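Local coordinates for dioxygenase (Pseudomonas brassicacearum, PDB 5V2D), which probably cleaves the central double bond of lignin-derived stilbenes with molecular oxygen at a non-haem iron centre, at residues V53-A56 against S57-G60; P374-D378 against R379-R383; G404-P407 against F408-N412. All coordinates share one frame; numbering follows the deposited sequence.

Interaction 1. Residues V53-A56 against S57-G60; sequences VLPA and SIHG
With CG1 of Ile58 set beside its own backbone N (chi1 -65°) and the chain then extended (chi2 171°), CD1 runs back alongside the ring of Pro55. The two meet across a type I beta turn, Pro55 to Ile58, in the link between strands 50-52 and 60-67, which belong to two different sheets of the seven-bladed beta-propeller characteristic of carotenoid oxygenases. Ile58 CD1 lies 4.0 Å from Pro55 CD and 4.1 Å from Pro55 CB, so the methyl is about equally far from CB, CG and CD instead of touching a single atom. Leu54 CD1 reaches Ile58 CD1 at 4.3 Å. A long branched chain suits position 58, since its base belongs to the turn while its end joins the buried apolar side. Tyr453 touches both Pro55 and Ile58, and Phe92 covers Leu54 and Ile58, tying the link to both sheets. Ala56 and Ser57 fill the two exposed middle positions, where small residues fit easily. The turn's own bond, from Ile58 N to Pro55 O, is weak at 3.3 Å. Water supplements it: one molecule donates to Pro55 O and Ile58 O, while a second donates to Ala56 O at 2.8 Å and to Ile58 O at 2.9 Å.

Interaction 2. Residues P374-D378 against R379-R383; sequences PRCDD and RYIGR
Beyond strand 371-375 the chain folds into a short 3-10 turn, in which Tyr380 N binds Asp377 O at 2.9 Å, and it continues into a type II beta turn from Tyr380 to Arg383. Asp377 braces this bend with its side chain as well as its carbonyl. Asp377 OD1 takes the backbone N of Arg379 at 3.0 Å, on the anti side and tilted out of the carboxylate plane, which makes an Asx turn. Each carboxylate oxygen also offers its syn lone pair to the arginine: Arg379 NE reaches OD1 of Asp377 at 3.0 Å in an almost straight bond (174°), and NH2 reaches OD2 at 2.7 Å. This is a side-on, two-pronged salt bridge whose flat groups are only 20° from coplanar. The bend of Arg379 at chi3 (-60°) turns the guanidinium toward the aspartate two residues earlier. Short and forked, Asp377 can thus serve backbone and side chain together. Tyr380 CD1 rests 3.6 Å from Asp377 CG, while Cys376 SG packs on Ile381 CG1 at 3.8 Å. Gly382 takes the left-handed position of the type II turn. Asn307 of strand 301-311 bonds to Tyr380 O and Gly382 N, Leu306 of that strand touches Cys376, and the loop after strand 433-442 holds the ion pair through Ala447 O, Glu448 O and Ala450 N.

Interaction 3. Residues G404-P407 against F408-N412; sequences GPIP and FQFFN
Ile406 meets Phe410 through its CG2 branch, which stands anti to the backbone N and lies 3.9 Å from Phe410 CB and 4.0 Å from Phe410 CG. Pro407 comes next and supplies most of the contact: its CD is 3.8 Å from Phe410 CD2. The two residues thus grip the base of the aromatic side chain, each crossing it at a slant. Phe410 CG is anti to its backbone N (chi1 -177°), a setting that carries the ring toward Ile406 and Pro407. Pro407 also opens a type II beta turn that ends at Phe410. The turn is loosely closed, because the bond from Phe410 N to Pro407 O is weak, 3.5 Å long and bent to 126°. Gln409 adopts the left-handed backbone conformation; its CG lies 3.8 Å above one face of the Phe408 ring, displaced toward the rim. Tyr36 OH is in hydrogen-bonding reach of both Gln409 OE1 and Phe408 O, acceptors that would share its one proton. Tyr399 meets Phe410 edge-to-face, and Phe393 also touches it. With only aliphatic carbon on the Ile406 and Pro407 side chains, the turn probably relies on Phe410 packing and on Tyr36 more than on its weak backbone bond.

Overall arrangement
The three contacts follow one another along the chain, and none touches another. Interaction 1 lies near the periphery, about 26 Å from the chain centre to its own centre, where the path crosses between two propeller sheets. Interactions 2 and 3 flank strand 387-392 in sequence: residues 374-383 lead into it from strand 371-375, and residues 404-412 lead from it to strand 413-418, the three strands lying in one antiparallel sheet. Their centres are 27 Å apart, although their nearest atoms approach to about 8 Å. The bound iron, held by His188, His239, His304 and His495, lies about 8 Å from the Gln409 side chain and 14 Å from that of Ile381, and Pro374 packs on His304.

Interaction 1. Residues V53-A56 against S57-G60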
ATOM      1  N   VAL A  53       9.421 -20.978  18.097  1.00 31.48           N
ATOM      2  CA  VAL A  53      10.219 -20.184  19.025  1.00 31.27           C
ATOM      3  C   VAL A  53      10.431 -18.799  18.472  1.00 30.86           C
ATOM      4  O   VAL A  53      11.069 -18.615  17.391  1.00 28.02           O
ATOM      5  CB  VAL A  53      11.653 -20.818  19.168  1.00 34.37           C
ATOM      6  CG1 VAL A  53      12.430 -20.029  20.211  1.00 35.88           C
ATOM      7  CG2 VAL A  53      11.514 -22.301  19.586  1.00 36.98           C
ATOM      8  N   LEU A  54       9.870 -17.806  19.147  1.00 30.23           N
ATOM      9  CA  LEU A  54      10.017 -16.446  18.700  1.00 29.08           C
ATOM     10  C   LEU A  54      11.246 -15.883  19.255  1.00 30.10           C
ATOM     11  O   LEU A  54      11.377 -15.838  20.454  1.00 33.26           O
ATOM     12  CB  LEU A  54       8.801 -15.608  19.169  1.00 29.63           C
ATOM     13  CG  LEU A  54       8.844 -14.148  18.883  1.00 28.64           C
ATOM     14  CD1 LEU A  54       8.621 -14.034  17.392  1.00 31.74           C
ATOM     15  CD2 LEU A  54       7.735 -13.420  19.565  1.00 30.92           C
ATOM     16  N   PRO A  55      12.141 -15.345  18.408  1.00 32.69           N
ATOM     17  CA  PRO A  55      13.373 -14.766  18.994  1.00 33.53           C
ATOM     18  C   PRO A  55      13.067 -13.699  19.976  1.00 33.78           C
ATOM     19  O   PRO A  55      12.299 -12.735  19.689  1.00 31.24           O
ATOM     20  CB  PRO A  55      14.096 -14.198  17.805  1.00 34.88           C
ATOM     21  CG  PRO A  55      13.641 -15.062  16.683  1.00 35.61           C
ATOM     22  CD  PRO A  55      12.174 -15.350  16.950  1.00 32.27           C
ATOM     23  N   ALA A  56      13.672 -13.823  21.151  1.00 35.40           N
ATOM     24  CA  ALA A  56      13.447 -12.899  22.236  1.00 35.14           C
ATOM     25  C   ALA A  56      13.987 -11.528  21.986  1.00 33.83           C
ATOM     26  O   ALA A  56      13.554 -10.568  22.635  1.00 34.33           O
ATOM     27  CB  ALA A  56      13.948 -13.457  23.559  1.00 38.36           C
ATOM     28  N   SER A  57      14.880 -11.387  21.045  1.00 32.44           N
ATOM     29  CA  SER A  57      15.474 -10.057  20.840  1.00 35.87           C
ATOM     30  C   SER A  57      14.580  -9.175  19.944  1.00 33.02           C
ATOM     31  O   SER A  57      14.857  -8.022  19.785  1.00 33.85           O
ATOM     32  CB  SER A  57      16.830 -10.216  20.187  1.00 39.48           C
ATOM     33  OG  SER A  57      16.667 -10.754  18.880  1.00 43.36           O
ATOM     34  N   ILE A  58      13.571  -9.703  19.286  1.00 32.09           N
ATOM     35  CA  ILE A  58      12.689  -8.852  18.445  1.00 30.60           C
ATOM     36  C   ILE A  58      11.883  -7.929  19.344  1.00 29.57           C
ATOM     37  O   ILE A  58      11.190  -8.405  20.274  1.00 30.67           O
ATOM     38  CB  ILE A  58      11.743  -9.668  17.603  1.00 29.90           C
ATOM     39  CG1 ILE A  58      12.552 -10.503  16.584  1.00 30.54           C
ATOM     40  CG2 ILE A  58      10.802  -8.755  16.823  1.00 28.70           C
ATOM     41  CD1 ILE A  58      11.730 -11.510  15.826  1.00 29.44           C
ATOM     42  N   HIS A  59      12.029  -6.647  19.120  1.00 29.09           N
ATOM     43  CA  HIS A  59      11.411  -5.658  20.005  1.00 29.85           C
ATOM     44  C   HIS A  59      10.915  -4.492  19.179  1.00 26.62           C
ATOM     45  O   HIS A  59      11.704  -3.783  18.550  1.00 25.70           O
ATOM     46  CB  HIS A  59      12.423  -5.155  21.068  1.00 31.44           C
ATOM     47  CG  HIS A  59      11.823  -4.243  22.098  1.00 35.13           C
ATOM     48  ND1 HIS A  59      12.497  -3.146  22.608  1.00 38.68           N
ATOM     49  CD2 HIS A  59      10.589  -4.193  22.642  1.00 38.34           C
ATOM     50  CE1 HIS A  59      11.731  -2.508  23.468  1.00 38.95           C
ATOM     51  NE2 HIS A  59      10.560  -3.114  23.501  1.00 40.66           N
ATOM     52  N   GLY A  60       9.616  -4.316  19.185  1.00 25.91           N
ATOM     53  CA  GLY A  60       8.944  -3.172  18.468  1.00 23.57           C
ATOM     54  C   GLY A  60       7.539  -3.571  18.069  1.00 23.51           C
ATOM     55  O   GLY A  60       6.991  -4.531  18.593  1.00 23.20           O
TER
HETATM   56  O   HOH W   1      10.353 -11.091  20.953  1.00 27.92           O
HETATM   57  O   HOH W   2      12.340  -8.028  22.942  1.00 34.58           O

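Interaction 2. Residues P374-D378 against R379-R383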
ATOM      1  N   PRO A 374       6.307  -5.473  -2.573  1.00 26.22           N
ATOM      2  CA  PRO A 374       7.737  -5.525  -2.321  1.00 26.70           C
ATOM      3  C   PRO A 374       8.158  -4.857  -1.047  1.00 28.68           C
ATOM      4  O   PRO A 374       7.545  -3.906  -0.600  1.00 26.18           O
ATOM      5  CB  PRO A 374       8.337  -4.722  -3.504  1.00 28.49           C
ATOM      6  CG  PRO A 374       7.240  -3.739  -3.850  1.00 29.09           C
ATOM      7  CD  PRO A 374       5.977  -4.517  -3.664  1.00 27.99           C
ATOM      8  N   ARG A 375       9.221  -5.339  -0.447  1.00 25.13           N
ATOM      9  CA  ARG A 375       9.781  -4.691   0.761  1.00 24.93           C
ATOM     10  C   ARG A 375      11.283  -4.797   0.681  1.00 27.57           C
ATOM     11  O   ARG A 375      11.817  -5.932   0.525  1.00 25.55           O
ATOM     12  CB  ARG A 375       9.345  -5.527   1.973  1.00 26.67           C
ATOM     13  CG  ARG A 375       9.967  -5.214   3.310  1.00 26.29           C
ATOM     14  CD  ARG A 375       9.535  -3.803   3.764  1.00 26.14           C
ATOM     15  NE  ARG A 375       8.113  -3.885   4.100  1.00 25.66           N
ATOM     16  CZ  ARG A 375       7.416  -2.815   4.515  1.00 29.24           C
ATOM     17  NH1 ARG A 375       8.028  -1.666   4.625  1.00 30.09           N
ATOM     18  NH2 ARG A 375       6.143  -2.885   4.770  1.00 29.26           N
ATOM     19  N   CYS A 376      11.995  -3.694   0.798  1.00 27.52           N
ATOM     20  CA  CYS A 376      13.440  -3.780   0.970  1.00 31.83           C
ATOM     21  C   CYS A 376      13.773  -3.543   2.445  1.00 30.52           C
ATOM     22  O   CYS A 376      12.919  -3.118   3.224  1.00 28.33           O
ATOM     23  CB  CYS A 376      14.173  -2.779   0.096  1.00 33.26           C
ATOM     24  SG  CYS A 376      13.887  -1.115   0.531  1.00 38.47           S
ATOM     25  N   ASP A 377      15.028  -3.744   2.780  1.00 29.47           N
ATOM     26  CA  ASP A 377      15.538  -3.443   4.100  1.00 29.71           C
ATOM     27  C   ASP A 377      15.391  -1.925   4.317  1.00 30.49           C
ATOM     28  O   ASP A 377      15.985  -1.173   3.535  1.00 30.52           O
ATOM     29  CB  ASP A 377      17.009  -3.904   4.148  1.00 28.91           C
ATOM     30  CG  ASP A 377      17.658  -3.800   5.524  1.00 29.05           C
ATOM     31  OD1 ASP A 377      17.314  -2.897   6.308  1.00 27.76           O
ATOM     32  OD2 ASP A 377      18.615  -4.611   5.762  1.00 27.48           O
ATOM     33  N   ASP A 378      14.639  -1.492   5.347  1.00 28.38           N
ATOM     34  CA  ASP A 378      14.441  -0.060   5.617  1.00 32.75           C
ATOM     35  C   ASP A 378      15.729   0.740   5.675  1.00 30.11           C
ATOM     36  O   ASP A 378      15.778   1.942   5.371  1.00 27.25           O
ATOM     37  CB  ASP A 378      13.726   0.159   6.958  1.00 37.46           C
ATOM     38  CG  ASP A 378      12.235  -0.165   6.891  1.00 44.28           C
ATOM     39  OD1 ASP A 378      11.666  -0.151   5.801  1.00 51.53           O
ATOM     40  OD2 ASP A 378      11.609  -0.430   7.954  1.00 46.35           O
ATOM     41  N   ARG A 379      16.814   0.089   6.101  1.00 29.38           N
ATOM     42  CA  ARG A 379      18.092   0.781   6.259  1.00 28.19           C
ATOM     43  C   ARG A 379      18.758   1.106   4.937  1.00 29.38           C
ATOM     44  O   ARG A 379      19.687   1.870   4.931  1.00 27.92           O
ATOM     45  CB  ARG A 379      19.019  -0.011   7.149  1.00 32.20           C
ATOM     46  CG  ARG A 379      18.429  -0.288   8.565  1.00 30.24           C
ATOM     47  CD  ARG A 379      19.251  -1.363   9.267  1.00 34.09           C
ATOM     48  NE  ARG A 379      19.257  -2.619   8.528  1.00 34.09           N
ATOM     49  CZ  ARG A 379      20.141  -3.609   8.742  1.00 35.21           C
ATOM     50  NH1 ARG A 379      21.093  -3.457   9.662  1.00 34.94           N
ATOM     51  NH2 ARG A 379      20.162  -4.729   7.970  1.00 33.33           N
ATOM     52  N   TYR A 380      18.235   0.590   3.805  1.00 27.28           N
ATOM     53  CA  TYR A 380      18.801   0.777   2.478  1.00 28.75           C
ATOM     54  C   TYR A 380      17.879   1.520   1.526  1.00 29.47           C
ATOM     55  O   TYR A 380      18.137   1.591   0.301  1.00 27.22           O
ATOM     56  CB  TYR A 380      19.110  -0.638   1.891  1.00 29.33           C
ATOM     57  CG  TYR A 380      20.285  -1.233   2.601  1.00 30.68           C
ATOM     58  CD1 TYR A 380      20.174  -1.740   3.903  1.00 30.10           C
ATOM     59  CD2 TYR A 380      21.552  -1.184   2.015  1.00 33.18           C
ATOM     60  CE1 TYR A 380      21.282  -2.232   4.573  1.00 31.93           C
ATOM     61  CE2 TYR A 380      22.662  -1.680   2.662  1.00 35.12           C
ATOM     62  CZ  TYR A 380      22.517  -2.188   3.940  1.00 33.92           C
ATOM     63  OH  TYR A 380      23.593  -2.652   4.595  1.00 37.96           O
ATOM     64  N   ILE A 381      16.782   2.064   2.056  1.00 29.32           N
ATOM     65  CA  ILE A 381      15.869   2.854   1.214  1.00 28.81           C
ATOM     66  C   ILE A 381      16.646   3.976   0.514  1.00 29.93           C
ATOM     67  O   ILE A 381      17.303   4.786   1.157  1.00 27.84           O
ATOM     68  CB  ILE A 381      14.710   3.387   2.051  1.00 30.14           C
ATOM     69  CG1 ILE A 381      13.747   2.211   2.272  1.00 29.80           C
ATOM     70  CG2 ILE A 381      13.997   4.517   1.315  1.00 32.04           C
ATOM     71  CD1 ILE A 381      12.561   2.603   3.197  1.00 33.98           C
ATOM     72  N   GLY A 382      16.562   4.050  -0.800  1.00 29.68           N
ATOM     73  CA  GLY A 382      17.239   5.135  -1.481  1.00 28.90           C
ATOM     74  C   GLY A 382      18.711   4.913  -1.829  1.00 32.90           C
ATOM     75  O   GLY A 382      19.330   5.790  -2.445  1.00 29.24           O
ATOM     76  N   ARG A 383      19.261   3.769  -1.458  1.00 34.76           N
ATOM     77  CA  ARG A 383      20.707   3.532  -1.634  1.00 36.50           C
ATOM     78  C   ARG A 383      20.881   2.250  -2.442  1.00 33.24           C
ATOM     79  O   ARG A 383      19.975   1.375  -2.543  1.00 25.15           O
ATOM     80  CB  ARG A 383      21.471   3.296  -0.309  1.00 41.00           C
ATOM     81  CG  ARG A 383      21.103   4.046   0.943  1.00 53.78           C
ATOM     82  CD  ARG A 383      21.525   5.543   0.947  1.00 67.21           C
ATOM     83  NE  ARG A 383      20.336   6.447   0.948  1.00 79.60           N
ATOM     84  CZ  ARG A 383      20.179   7.587   1.639  1.00 88.96           C
ATOM     85  NH1 ARG A 383      21.135   8.037   2.443  1.00 90.11           N
ATOM     86  NH2 ARG A 383      19.061   8.310   1.500  1.00 92.23           N
TER

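Interaction 3. Residues G404-P407 against F408-N412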
ATOM      1  N   GLY A 404     -12.380 -21.841  -1.950  1.00 43.80           N
ATOM      2  CA  GLY A 404     -13.290 -20.995  -2.722  1.00 45.21           C
ATOM      3  C   GLY A 404     -12.606 -20.484  -3.953  1.00 45.02           C
ATOM      4  O   GLY A 404     -11.493 -20.920  -4.273  1.00 46.35           O
ATOM      5  N   PRO A 405     -13.260 -19.585  -4.701  1.00 45.39           N
ATOM      6  CA  PRO A 405     -12.581 -19.075  -5.915  1.00 44.24           C
ATOM      7  C   PRO A 405     -11.398 -18.260  -5.594  1.00 40.39           C
ATOM      8  O   PRO A 405     -11.362 -17.660  -4.514  1.00 40.08           O
ATOM      9  CB  PRO A 405     -13.635 -18.179  -6.611  1.00 47.32           C
ATOM     10  CG  PRO A 405     -14.679 -17.945  -5.560  1.00 46.16           C
ATOM     11  CD  PRO A 405     -14.597 -19.000  -4.497  1.00 45.29           C
ATOM     12  N   ILE A 406     -10.471 -18.149  -6.532  1.00 40.15           N
ATOM     13  CA  ILE A 406      -9.179 -17.537  -6.273  1.00 42.59           C
ATOM     14  C   ILE A 406      -9.379 -16.058  -6.114  1.00 40.90           C
ATOM     15  O   ILE A 406      -9.848 -15.413  -7.009  1.00 36.29           O
ATOM     16  CB  ILE A 406      -8.139 -17.842  -7.388  1.00 47.31           C
ATOM     17  CG1 ILE A 406      -7.957 -19.364  -7.588  1.00 52.65           C
ATOM     18  CG2 ILE A 406      -6.811 -17.101  -7.080  1.00 43.61           C
ATOM     19  CD1 ILE A 406      -7.450 -19.736  -8.997  1.00 54.31           C
ATOM     20  N   PRO A 407      -8.996 -15.507  -4.961  1.00 40.22           N
ATOM     21  CA  PRO A 407      -9.388 -14.108  -4.751  1.00 37.97           C
ATOM     22  C   PRO A 407      -8.454 -13.160  -5.414  1.00 36.13           C
ATOM     23  O   PRO A 407      -7.349 -13.530  -5.750  1.00 38.28           O
ATOM     24  CB  PRO A 407      -9.406 -13.976  -3.219  1.00 38.36           C
ATOM     25  CG  PRO A 407      -8.535 -15.062  -2.727  1.00 38.81           C
ATOM     26  CD  PRO A 407      -8.554 -16.170  -3.724  1.00 40.14           C
ATOM     27  N   PHE A 408      -8.887 -11.933  -5.544  1.00 35.60           N
ATOM     28  CA  PHE A 408      -8.037 -10.791  -5.852  1.00 36.05           C
ATOM     29  C   PHE A 408      -6.889 -10.671  -4.786  1.00 33.15           C
ATOM     30  O   PHE A 408      -7.072 -10.873  -3.597  1.00 32.50           O
ATOM     31  CB  PHE A 408      -8.940  -9.521  -5.827  1.00 37.08           C
ATOM     32  CG  PHE A 408      -8.242  -8.219  -6.150  1.00 40.89           C
ATOM     33  CD1 PHE A 408      -8.283  -7.132  -5.236  1.00 46.14           C
ATOM     34  CD2 PHE A 408      -7.618  -8.024  -7.382  1.00 45.24           C
ATOM     35  CE1 PHE A 408      -7.675  -5.890  -5.537  1.00 48.95           C
ATOM     36  CE2 PHE A 408      -7.006  -6.792  -7.675  1.00 46.49           C
ATOM     37  CZ  PHE A 408      -7.044  -5.719  -6.766  1.00 48.50           C
ATOM     38  N   GLN A 409      -5.717 -10.282  -5.247  1.00 34.75           N
ATOM     39  CA  GLN A 409      -4.474 -10.142  -4.447  1.00 35.41           C
ATOM     40  C   GLN A 409      -4.141 -11.497  -3.671  1.00 33.86           C
ATOM     41  O   GLN A 409      -3.744 -11.486  -2.513  1.00 30.49           O
ATOM     42  CB  GLN A 409      -4.581  -8.935  -3.508  1.00 36.37           C
ATOM     43  CG  GLN A 409      -4.492  -7.515  -4.168  1.00 39.71           C
ATOM     44  CD  GLN A 409      -4.844  -6.380  -3.161  1.00 43.48           C
ATOM     45  OE1 GLN A 409      -5.805  -6.566  -2.364  1.00 50.34           O
ATOM     46  NE2 GLN A 409      -4.036  -5.256  -3.082  1.00 40.49           N
ATOM     47  N   PHE A 410      -4.329 -12.640  -4.319  1.00 30.49           N
ATOM     48  CA  PHE A 410      -3.902 -13.916  -3.822  1.00 32.14           C
ATOM     49  C   PHE A 410      -2.394 -14.173  -4.091  1.00 34.67           C
ATOM     50  O   PHE A 410      -1.980 -14.201  -5.245  1.00 35.51           O
ATOM     51  CB  PHE A 410      -4.743 -15.057  -4.463  1.00 33.73           C
ATOM     52  CG  PHE A 410      -4.409 -16.424  -3.943  1.00 33.75           C
ATOM     53  CD1 PHE A 410      -3.582 -17.250  -4.645  1.00 37.20           C
ATOM     54  CD2 PHE A 410      -4.933 -16.886  -2.798  1.00 33.00           C
ATOM     55  CE1 PHE A 410      -3.293 -18.554  -4.177  1.00 32.90           C
ATOM     56  CE2 PHE A 410      -4.634 -18.135  -2.319  1.00 34.61           C
ATOM     57  CZ  PHE A 410      -3.777 -18.982  -3.044  1.00 35.72           C
ATOM     58  N   PHE A 411      -1.592 -14.370  -3.032  1.00 28.84           N
ATOM     59  CA  PHE A 411      -0.168 -14.572  -3.193  1.00 28.69           C
ATOM     60  C   PHE A 411       0.192 -15.798  -2.370  1.00 29.62           C
ATOM     61  O   PHE A 411       0.032 -15.785  -1.165  1.00 26.84           O
ATOM     62  CB  PHE A 411       0.648 -13.384  -2.795  1.00 31.17           C
ATOM     63  CG  PHE A 411       0.337 -12.156  -3.564  1.00 31.98           C
ATOM     64  CD1 PHE A 411       0.928 -11.956  -4.804  1.00 33.80           C
ATOM     65  CD2 PHE A 411      -0.498 -11.177  -3.049  1.00 30.11           C
ATOM     66  CE1 PHE A 411       0.733 -10.777  -5.518  1.00 34.99           C
ATOM     67  CE2 PHE A 411      -0.769 -10.040  -3.780  1.00 32.01           C
ATOM     68  CZ  PHE A 411      -0.164  -9.807  -5.020  1.00 32.12           C
ATOM     69  N   ASN A 412       0.639 -16.872  -3.035  1.00 28.63           N
ATOM     70  CA  ASN A 412       0.913 -18.124  -2.335  1.00 27.97           C
ATOM     71  C   ASN A 412       2.368 -18.370  -2.102  1.00 27.63           C
ATOM     72  O   ASN A 412       2.702 -19.458  -1.650  1.00 26.77           O
ATOM     73  CB  ASN A 412       0.253 -19.340  -3.042  1.00 30.54           C
ATOM     74  CG  ASN A 412       0.690 -19.494  -4.486  1.00 31.12           C
ATOM     75  OD1 ASN A 412       1.525 -18.715  -4.981  1.00 31.17           O
ATOM     76  ND2 ASN A 412       0.088 -20.497  -5.190  1.00 31.84           N
TER